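Local coordinates for protein cytochrome P450 reductase (PDB 5OGX) that passes electrons from NADH through FAD and a [2Fe-2S] cluster to the cytochrome P450 that O-demethylates guaiacol and other lignin-derived aromatics, at residues H98-L103 with E126-E131. Sequence-based numbering, arbitrary orientation.
Sequences HPLRDL and EPLAFE
His98 lays its imidazole along the backbone of Ala129 and Phe130 and reaches on to Glu131. Its CB rests 3.4 Å from Ala129 O, and CG lies against the same carbonyl group. ND1 meets the methyl CB of Ala129 at 3.5 Å, a side chain small enough to let the ring lie close to the backbone, while CD2 sits 3.5 Å from Phe130 CA. With chi1 at -53°, CG stands beside its own backbone N, which brings one ring face under the peptide joining Ala129 to Phe130. At the tip, His98 NE2 donates a nearly straight hydrogen bond to Glu131 OE2 (2.7 Å, 166° at the hydrogen). Ring and carboxylate are nearly coplanar, and the anti side of the oxygen is used; the carboxylate would probably favour a protonated imidazole. Histidine suits the place because it is flat enough to lie on a peptide and polar at its far edge; an alanine here would probably leave the Glu131 carboxylate without its mate and that peptide face uncovered.

Arginine suits position 101 because its guanidinium offers several N-H groups: Arg101 NH2 lies 2.9 Å from Pro127 O, above the carbonyl plane, and bonds weakly to Glu126 O, while NE holds a water bound to Ala129 N. Another water joins Pro99 O to Ala129 O. Leu103 CD2 lies over one guanidinium face, offset toward the rim, and Leu128 CD1 against NE. These buried, apolar leucines cross at about a right angle and pack on Leu161 of strand 160-166. The arrangement ties the start of strand 101-114 to the loop following strand 117-124, in the antiparallel beta-barrel FAD-binding domain characteristic of the ferredoxin-NADP⁺ reductase superfamily.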
loop_
_atom_site.group_PDB
_atom_site.type_symbol
_atom_site.label_atom_id
_atom_site.label_comp_id
_atom_site.label_asym_id
_atom_site.label_seq_id
_atom_site.Cartn_x
_atom_site.Cartn_y
_atom_site.Cartn_z
ATOM N N HIS A 98 -1.755 11.514 -9.290
ATOM C CA HIS A 98 -0.334 11.577 -9.597
ATOM C C HIS A 98 -0.009 10.570 -10.692
ATOM O O HIS A 98 -0.383 9.399 -10.576
ATOM C CB HIS A 98 0.493 11.272 -8.351
ATOM C CG HIS A 98 0.133 12.120 -7.176
ATOM N ND1 HIS A 98 0.281 13.489 -7.183
ATOM C CD2 HIS A 98 -0.374 11.799 -5.962
ATOM C CE1 HIS A 98 -0.119 13.978 -6.020
ATOM N NE2 HIS A 98 -0.524 12.972 -5.263
ATOM N N PRO A 99 0.693 10.967 -11.744
ATOM C CA PRO A 99 0.950 10.034 -12.845
ATOM C C PRO A 99 1.873 8.899 -12.425
ATOM O O PRO A 99 2.883 9.104 -11.749
ATOM C CB PRO A 99 1.613 10.915 -13.908
ATOM C CG PRO A 99 2.302 11.998 -13.090
ATOM C CD PRO A 99 1.376 12.258 -11.918
ATOM N N LEU A 100 1.515 7.695 -12.845
ATOM C CA LEU A 100 2.419 6.559 -12.737
ATOM C C LEU A 100 3.585 6.763 -13.691
ATOM O O LEU A 100 3.374 7.052 -14.871
ATOM C CB LEU A 100 1.673 5.271 -13.084
ATOM C CG LEU A 100 2.459 3.963 -13.164
ATOM C CD1 LEU A 100 3.044 3.641 -11.792
ATOM C CD2 LEU A 100 1.536 2.836 -13.626
ATOM N N ARG A 101 4.816 6.618 -13.205
ATOM C CA ARG A 101 5.928 6.863 -14.121
ATOM C C ARG A 101 7.120 5.975 -13.798
ATOM O O ARG A 101 7.218 5.381 -12.722
ATOM C CB ARG A 101 6.337 8.340 -14.122
ATOM C CG ARG A 101 6.944 8.867 -12.835
ATOM C CD ARG A 101 7.305 10.359 -13.007
ATOM N NE ARG A 101 8.011 10.892 -11.842
ATOM C CZ ARG A 101 9.301 10.689 -11.589
ATOM N NH1 ARG A 101 10.038 9.968 -12.428
ATOM N NH2 ARG A 101 9.859 11.204 -10.498
ATOM N N ASP A 102 8.021 5.872 -14.777
ATOM C CA ASP A 102 9.249 5.103 -14.603
ATOM C C ASP A 102 10.275 5.929 -13.843
ATOM O O ASP A 102 10.501 7.101 -14.164
ATOM C CB ASP A 102 9.808 4.685 -15.957
ATOM C CG ASP A 102 8.787 3.957 -16.796
ATOM O OD1 ASP A 102 8.408 2.833 -16.411
ATOM O OD2 ASP A 102 8.353 4.516 -17.825
ATOM N N LEU A 103 10.896 5.322 -12.840
ATOM C CA LEU A 103 11.800 6.039 -11.952
ATOM C C LEU A 103 13.245 5.762 -12.331
ATOM O O LEU A 103 13.590 4.659 -12.765
ATOM C CB LEU A 103 11.584 5.635 -10.493
ATOM C CG LEU A 103 10.132 5.662 -10.017
ATOM C CD1 LEU A 103 10.042 5.249 -8.550
ATOM C CD2 LEU A 103 9.538 7.052 -10.245
ATOM N N GLU A 126 14.519 12.794 -10.242
ATOM C CA GLU A 126 13.497 13.829 -10.245
ATOM C C GLU A 126 12.518 13.586 -9.106
ATOM O O GLU A 126 12.264 12.431 -8.743
ATOM C CB GLU A 126 12.728 13.849 -11.574
ATOM C CG GLU A 126 13.608 13.677 -12.810
ATOM C CD GLU A 126 14.545 14.852 -13.035
ATOM O OE1 GLU A 126 15.549 14.687 -13.770
ATOM O OE2 GLU A 126 14.274 15.944 -12.480
ATOM N N PRO A 127 11.926 14.642 -8.551
ATOM C CA PRO A 127 10.942 14.448 -7.476
ATOM C C PRO A 127 9.778 13.591 -7.941
ATOM O O PRO A 127 9.306 13.712 -9.076
ATOM C CB PRO A 127 10.477 15.871 -7.141
ATOM C CG PRO A 127 11.530 16.771 -7.680
ATOM C CD PRO A 127 12.199 16.068 -8.822
ATOM N N LEU A 128 9.305 12.733 -7.044
ATOM C CA LEU A 128 8.126 11.916 -7.290
ATOM C C LEU A 128 6.925 12.530 -6.587
ATOM O O LEU A 128 6.982 12.810 -5.387
ATOM C CB LEU A 128 8.346 10.491 -6.793
ATOM C CG LEU A 128 7.174 9.546 -7.055
ATOM C CD1 LEU A 128 6.992 9.408 -8.570
ATOM C CD2 LEU A 128 7.421 8.188 -6.402
ATOM N N ALA A 129 5.845 12.746 -7.336
ATOM C CA ALA A 129 4.576 13.167 -6.751
ATOM C C ALA A 129 3.820 11.928 -6.297
ATOM O O ALA A 129 3.611 11.015 -7.096
ATOM C CB ALA A 129 3.741 13.945 -7.768
ATOM N N PHE A 130 3.419 11.895 -5.022
ATOM C CA PHE A 130 2.674 10.762 -4.471
ATOM C C PHE A 130 1.938 11.212 -3.214
ATOM O O PHE A 130 2.209 12.279 -2.658
ATOM C CB PHE A 130 3.595 9.570 -4.137
ATOM C CG PHE A 130 4.657 9.896 -3.114
ATOM C CD1 PHE A 130 5.890 10.382 -3.523
ATOM C CD2 PHE A 130 4.421 9.722 -1.754
ATOM C CE1 PHE A 130 6.884 10.706 -2.598
ATOM C CE2 PHE A 130 5.419 10.045 -0.816
ATOM C CZ PHE A 130 6.646 10.540 -1.249
ATOM N N GLU A 131 0.998 10.376 -2.772
ATOM C CA GLU A 131 0.346 10.529 -1.474
ATOM C C GLU A 131 0.998 9.570 -0.494
ATOM O O GLU A 131 1.322 8.442 -0.867
ATOM C CB GLU A 131 -1.146 10.200 -1.555
ATOM C CG GLU A 131 -1.927 11.076 -2.527
ATOM C CD GLU A 131 -1.976 12.515 -2.072
ATOM O OE1 GLU A 131 -2.175 12.759 -0.859
ATOM O OE2 GLU A 131 -1.799 13.401 -2.923
HETATM O O HOH W 1 3.747 11.047 -9.972
HETATM O O HOH W 2 6.048 12.436 -10.276
#